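Local coordinates for DUF724 domain-containing protein 6-like (PDB 5ZWX) that binds a dimethylated histone H3 tail peptide, a heterochromatin mark, and, like its Arabidopsis relative, probably links it to DNA methylation, at residues 91-96 against 110-115; 101-106 against 132-137. One frame throughout, in Å; residues are numbered along the deposited sequence.

Contact 1 of 2, residues 91-96 against 110-115; sequences REVAVG and GTVTEV
The carbonyl oxygen of Val112 takes the shortest polar bond of this contact: Gly96 N lies 2.8 Å from Val112 O. The angle of 169° at the hydrogen makes the bond nearly straight, whereas the donor stands 22° out of the carbonyl plane. A weaker CA-H...O approach reaches the same acceptor, Val95 CA to Val112 O at 3.5 Å. The loop 91-96 thus meets strand 106-116 just before strand 98-103 begins; Val112 also pairs through its backbone with Asp97, so the bond from Gly96 leads into an antiparallel strand pair, consistent with a second SH3-like Agenet unit of the cassette. Val112 packs against the loop with both branches. A chi1 of 177° puts its CG1 anti to the backbone N, 3.7 Å from Ala94 O, and leaves CG2 on the side of Val93, where Val112 CG2 meets Val93 CG1 at 3.7 Å. Beyond Val112 the strand has a classic beta bulge, Thr113 and Glu114 both facing Ser122. Val95 CG1 rests along this part of the backbone, 3.7 Å from Glu114 CA, and touches Val115 CG2 at 4.1 Å. Val115 CG2 also approaches Val93 O at 3.9 Å.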
loop_
_atom_site.group_PDB
_atom_site.type_symbol
_atom_site.label_atom_id
_atom_site.label_comp_id
_atom_site.label_asym_id
_atom_site.label_seq_id
_atom_site.Cartn_x
_atom_site.Cartn_y
_atom_site.Cartn_z
ATOM N N ARG A 91 -5.330 -0.127 -20.801
ATOM C CA ARG A 91 -6.601 -0.481 -20.156
ATOM C C ARG A 91 -7.399 0.740 -19.717
ATOM O O ARG A 91 -6.887 1.595 -18.994
ATOM C CB ARG A 91 -6.362 -1.375 -18.936
ATOM C CG ARG A 91 -6.886 -2.790 -19.076
ATOM C CD ARG A 91 -8.411 -2.871 -19.040
ATOM N NE ARG A 91 -8.842 -4.248 -19.283
ATOM C CZ ARG A 91 -10.074 -4.713 -19.086
ATOM N NH1 ARG A 91 -11.031 -3.908 -18.658
ATOM N NH2 ARG A 91 -10.346 -5.990 -19.343
ATOM N N GLU A 92 -8.653 0.817 -20.149
ATOM C CA GLU A 92 -9.564 1.807 -19.599
ATOM C C GLU A 92 -10.045 1.340 -18.235
ATOM O O GLU A 92 -10.365 0.166 -18.037
ATOM C CB GLU A 92 -10.761 2.047 -20.515
ATOM C CG GLU A 92 -11.061 3.529 -20.733
ATOM C CD GLU A 92 -12.397 3.790 -21.422
ATOM O OE1 GLU A 92 -13.155 2.829 -21.681
ATOM O OE2 GLU A 92 -12.683 4.967 -21.716
ATOM N N VAL A 93 -10.084 2.246 -17.280
ATOM C CA VAL A 93 -10.704 1.904 -16.017
ATOM C C VAL A 93 -12.215 1.829 -16.233
ATOM O O VAL A 93 -12.783 2.653 -16.946
ATOM C CB VAL A 93 -10.317 2.911 -14.925
ATOM C CG1 VAL A 93 -11.191 2.738 -13.697
ATOM C CG2 VAL A 93 -8.844 2.722 -14.557
ATOM N N ALA A 94 -12.855 0.816 -15.660
ATOM C CA ALA A 94 -14.298 0.603 -15.848
ATOM C C ALA A 94 -15.038 0.471 -14.510
ATOM O O ALA A 94 -14.409 0.121 -13.503
ATOM C CB ALA A 94 -14.541 -0.636 -16.698
ATOM N N VAL A 95 -16.362 0.706 -14.496
ATOM C CA VAL A 95 -17.124 0.464 -13.252
ATOM C C VAL A 95 -16.959 -1.004 -12.838
ATOM O O VAL A 95 -16.792 -1.879 -13.687
ATOM C CB VAL A 95 -18.646 0.831 -13.371
ATOM C CG1 VAL A 95 -18.817 2.300 -13.721
ATOM C CG2 VAL A 95 -19.355 -0.024 -14.392
ATOM N N GLY A 96 -16.928 -1.265 -11.533
ATOM C CA GLY A 96 -16.674 -2.616 -11.071
ATOM C C GLY A 96 -15.207 -2.938 -10.865
ATOM O O GLY A 96 -14.879 -3.938 -10.220
ATOM N N GLY A 110 -10.380 0.451 -3.211
ATOM C CA GLY A 110 -11.806 0.674 -3.382
ATOM C C GLY A 110 -12.312 0.109 -4.700
ATOM O O GLY A 110 -11.572 -0.576 -5.423
ATOM N N THR A 111 -13.576 0.397 -5.014
ATOM C CA THR A 111 -14.229 -0.111 -6.224
ATOM C C THR A 111 -14.801 1.028 -7.044
ATOM O O THR A 111 -15.495 1.879 -6.493
ATOM C CB THR A 111 -15.390 -1.072 -5.876
ATOM O OG1 THR A 111 -14.875 -2.222 -5.193
ATOM C CG2 THR A 111 -16.104 -1.513 -7.141
ATOM N N VAL A 112 -14.557 1.038 -8.344
ATOM C CA VAL A 112 -15.093 2.104 -9.207
ATOM C C VAL A 112 -16.588 1.903 -9.362
ATOM O O VAL A 112 -17.034 0.834 -9.750
ATOM C CB VAL A 112 -14.392 2.114 -10.585
ATOM C CG1 VAL A 112 -14.995 3.205 -11.562
ATOM C CG2 VAL A 112 -12.896 2.298 -10.405
ATOM N N THR A 113 -17.383 2.932 -9.032
ATOM C CA THR A 113 -18.828 2.811 -9.139
ATOM C C THR A 113 -19.386 3.649 -10.261
ATOM O O THR A 113 -20.527 3.446 -10.692
ATOM C CB THR A 113 -19.528 3.263 -7.838
ATOM O OG1 THR A 113 -19.173 4.623 -7.606
ATOM C CG2 THR A 113 -19.040 2.432 -6.677
ATOM N N GLU A 114 -18.602 4.621 -10.711
ATOM C CA GLU A 114 -19.048 5.463 -11.822
ATOM C C GLU A 114 -17.852 5.994 -12.596
ATOM O O GLU A 114 -16.857 6.376 -11.993
ATOM C CB GLU A 114 -19.915 6.636 -11.286
ATOM C CG GLU A 114 -20.539 7.434 -12.437
ATOM C CD GLU A 114 -21.469 8.521 -11.940
ATOM O OE1 GLU A 114 -21.629 8.652 -10.711
ATOM O OE2 GLU A 114 -22.001 9.250 -12.796
ATOM N N VAL A 115 -17.929 5.988 -13.927
ATOM C CA VAL A 115 -16.917 6.625 -14.749
ATOM C C VAL A 115 -17.529 7.863 -15.375
ATOM O O VAL A 115 -18.634 7.806 -15.915
ATOM C CB VAL A 115 -16.381 5.657 -15.827
ATOM C CG1 VAL A 115 -15.469 6.366 -16.807
ATOM C CG2 VAL A 115 -15.637 4.536 -15.130
#

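Contact 2 of 2, residues 101-106 against 132-137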
loop_
_atom_site.group_PDB
_atom_site.type_symbol
_atom_site.label_atom_id
_atom_site.label_comp_id
_atom_site.label_asym_id
_atom_site.label_seq_id
_atom_site.Cartn_x
_atom_site.Cartn_y
_atom_site.Cartn_z
ATOM N N ALA A 101 -6.622 3.944 -4.730
ATOM C CA ALA A 101 -6.556 5.381 -4.957
ATOM C C ALA A 101 -5.478 6.016 -4.079
ATOM O O ALA A 101 -5.364 5.692 -2.887
ATOM C CB ALA A 101 -7.917 6.025 -4.661
ATOM N N PHE A 102 -4.676 6.897 -4.654
ATOM C CA PHE A 102 -3.670 7.590 -3.859
ATOM C C PHE A 102 -4.284 8.718 -3.053
ATOM O O PHE A 102 -4.811 9.696 -3.612
ATOM C CB PHE A 102 -2.560 8.136 -4.725
ATOM C CG PHE A 102 -1.291 8.390 -3.971
ATOM C CD1 PHE A 102 -0.558 7.319 -3.435
ATOM C CD2 PHE A 102 -0.820 9.681 -3.801
ATOM C CE1 PHE A 102 0.622 7.552 -2.742
ATOM C CE2 PHE A 102 0.363 9.916 -3.108
ATOM C CZ PHE A 102 1.086 8.846 -2.587
ATOM N N TYR A 103 -4.209 8.606 -1.729
ATOM C CA TYR A 103 -4.994 9.544 -0.867
ATOM C C TYR A 103 -4.252 9.614 0.456
ATOM O O TYR A 103 -3.744 8.562 0.923
ATOM C CB TYR A 103 -6.397 8.982 -0.696
ATOM C CG TYR A 103 -7.379 9.859 0.025
ATOM C CD1 TYR A 103 -7.514 9.789 1.408
ATOM C CD2 TYR A 103 -8.214 10.708 -0.699
ATOM C CE1 TYR A 103 -8.450 10.628 2.067
ATOM C CE2 TYR A 103 -9.124 11.511 -0.081
ATOM C CZ TYR A 103 -9.246 11.465 1.300
ATOM O OH TYR A 103 -10.184 12.266 1.866
ATOM N N SER A 104 -4.099 10.806 1.030
ATOM C CA SER A 104 -3.272 10.956 2.249
ATOM C C SER A 104 -1.920 10.218 2.146
ATOM O O SER A 104 -1.471 9.586 3.131
ATOM C CB SER A 104 -4.026 10.436 3.474
ATOM O OG SER A 104 -5.215 11.179 3.708
ATOM N N ASP A 105 -1.327 10.265 0.946
ATOM C CA ASP A 105 0.028 9.829 0.667
ATOM C C ASP A 105 0.212 8.313 0.810
ATOM O O ASP A 105 1.364 7.835 0.896
ATOM C CB ASP A 105 1.029 10.589 1.552
ATOM C CG ASP A 105 1.017 12.104 1.268
ATOM O OD1 ASP A 105 1.429 12.518 0.164
ATOM O OD2 ASP A 105 0.585 12.857 2.149
ATOM N N GLY A 106 -0.894 7.564 0.777
ATOM C CA GLY A 106 -0.796 6.103 0.602
ATOM C C GLY A 106 -1.853 5.614 -0.380
ATOM O O GLY A 106 -2.643 6.421 -0.926
ATOM N N ILE A 132 -15.591 8.786 -3.192
ATOM C CA ILE A 132 -14.655 9.864 -3.506
ATOM C C ILE A 132 -14.277 9.882 -4.979
ATOM O O ILE A 132 -13.979 8.825 -5.542
ATOM C CB ILE A 132 -13.379 9.744 -2.665
ATOM C CG1 ILE A 132 -13.717 9.555 -1.164
ATOM C CG2 ILE A 132 -12.490 10.962 -2.860
ATOM C CD1 ILE A 132 -12.475 9.440 -0.251
ATOM N N ARG A 133 -14.258 11.066 -5.601
ATOM C CA ARG A 133 -13.862 11.192 -7.019
ATOM C C ARG A 133 -12.374 11.341 -7.180
ATOM O O ARG A 133 -11.755 12.048 -6.370
ATOM C CB ARG A 133 -14.518 12.416 -7.658
ATOM C CG ARG A 133 -15.994 12.287 -7.834
ATOM C CD ARG A 133 -16.511 13.446 -8.687
ATOM N NE ARG A 133 -17.922 13.258 -8.959
ATOM C CZ ARG A 133 -18.670 14.096 -9.662
ATOM N NH1 ARG A 133 -18.136 15.202 -10.166
ATOM N NH2 ARG A 133 -19.950 13.824 -9.837
ATOM N N PHE A 134 -11.825 10.751 -8.256
ATOM C CA PHE A 134 -10.403 10.781 -8.541
ATOM C C PHE A 134 -10.152 10.948 -10.032
ATOM O O PHE A 134 -11.012 10.610 -10.852
ATOM C CB PHE A 134 -9.696 9.448 -8.083
ATOM C CG PHE A 134 -9.717 9.235 -6.605
ATOM C CD1 PHE A 134 -10.714 8.481 -6.019
ATOM C CD2 PHE A 134 -8.743 9.796 -5.798
ATOM C CE1 PHE A 134 -10.750 8.300 -4.625
ATOM C CE2 PHE A 134 -8.779 9.608 -4.396
ATOM C CZ PHE A 134 -9.783 8.866 -3.829
ATOM N N ARG A 135 -8.968 11.441 -10.378
ATOM C CA ARG A 135 -8.520 11.393 -11.776
ATOM C C ARG A 135 -7.934 10.014 -12.008
ATOM O O ARG A 135 -7.517 9.364 -11.066
ATOM C CB ARG A 135 -7.473 12.473 -12.075
ATOM C CG ARG A 135 -7.954 13.915 -11.783
ATOM C CD ARG A 135 -6.814 14.904 -11.982
ATOM N NE ARG A 135 -5.615 14.522 -11.219
ATOM C CZ ARG A 135 -5.430 14.844 -9.942
ATOM N NH1 ARG A 135 -6.362 15.522 -9.301
ATOM N NH2 ARG A 135 -4.327 14.495 -9.302
ATOM N N ARG A 136 -7.907 9.582 -13.266
ATOM C CA ARG A 136 -7.253 8.315 -13.639
ATOM C C ARG A 136 -5.828 8.225 -13.094
ATOM O O ARG A 136 -5.413 7.184 -12.605
ATOM C CB ARG A 136 -7.229 8.173 -15.176
ATOM C CG ARG A 136 -6.373 6.975 -15.686
ATOM C CD ARG A 136 -6.980 5.637 -15.272
ATOM N NE ARG A 136 -6.165 4.492 -15.666
ATOM C CZ ARG A 136 -5.203 3.982 -14.903
ATOM N NH1 ARG A 136 -4.944 4.524 -13.724
ATOM N NH2 ARG A 136 -4.508 2.933 -15.306
ATOM N N ASP A 137 -5.056 9.305 -13.190
ATOM C CA ASP A 137 -3.659 9.217 -12.746
ATOM C C ASP A 137 -3.499 9.096 -11.215
ATOM O O ASP A 137 -2.377 8.978 -10.723
ATOM C CB ASP A 137 -2.860 10.417 -13.268
ATOM C CG ASP A 137 -3.519 11.743 -12.943
ATOM O OD1 ASP A 137 -3.781 12.539 -13.872
ATOM O OD2 ASP A 137 -3.783 11.992 -11.756
#
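Phe134, Tyr103 and Ala101 have the most surface buried here, and the Phe134 ring is where they come together. Ala101 CB sits over one face of that ring in a CH-pi contact, 3.6 Å from the centroid and 15° off the ring normal; it is displaced toward the rim, which brings Ala101 CB to 3.5 Å from Phe134 CZ. Tyr103 approaches differently: its CD2 lies near the plane of the Phe134 ring, at the edge, 3.9 Å from Phe134 CE2. The two aromatic side chains cross at about a right angle. With CG anti to the backbone N (chi1 -174°), the Tyr103 ring extends past Phe134 to Ile132, whose CD1 comes within 3.9 Å of Tyr103 CE2. No hydrogen bond joins the segments, so the evidence is for apolar packing. Tyr103 and Ile132 also pack on a modified side chain of the bound peptide, consistent with a place beside the methyl-lysine pocket. Strands 101-103 and 132-135 run at 104° to each other with axes 8.5 Å apart at closest approach, too far for direct pairing; Phe125 of strand 120-125 and Leu139 of strand 139-146 both pack against Ala101 and Phe134, completing the apolar cluster between these strands.

Overall arrangement
Contact 1 and contact 2 have centres about 13 Å apart and both reach the same antiparallel sheet, where strands 98-103 and 106-116 are neighbours. Their segments alternate along the chain, so the fold interleaves them, and they meet directly: Val93 CG2 of contact 1 packs against Arg136 NE of contact 2 at 3.4 Å. Phe141 of strand 139-146 reaches both, touching Val93 and Arg136. The peptide distinguishes them. It packs on Tyr103, Ser104 and Ile132 of contact 2, and Asp105 forms a salt bridge with one of its basic side chains. Contact 2 is therefore the one at the histone site, whereas contact 1 joins the loop 91-96, between helix 86-90 and strand 98-103, to the sheet.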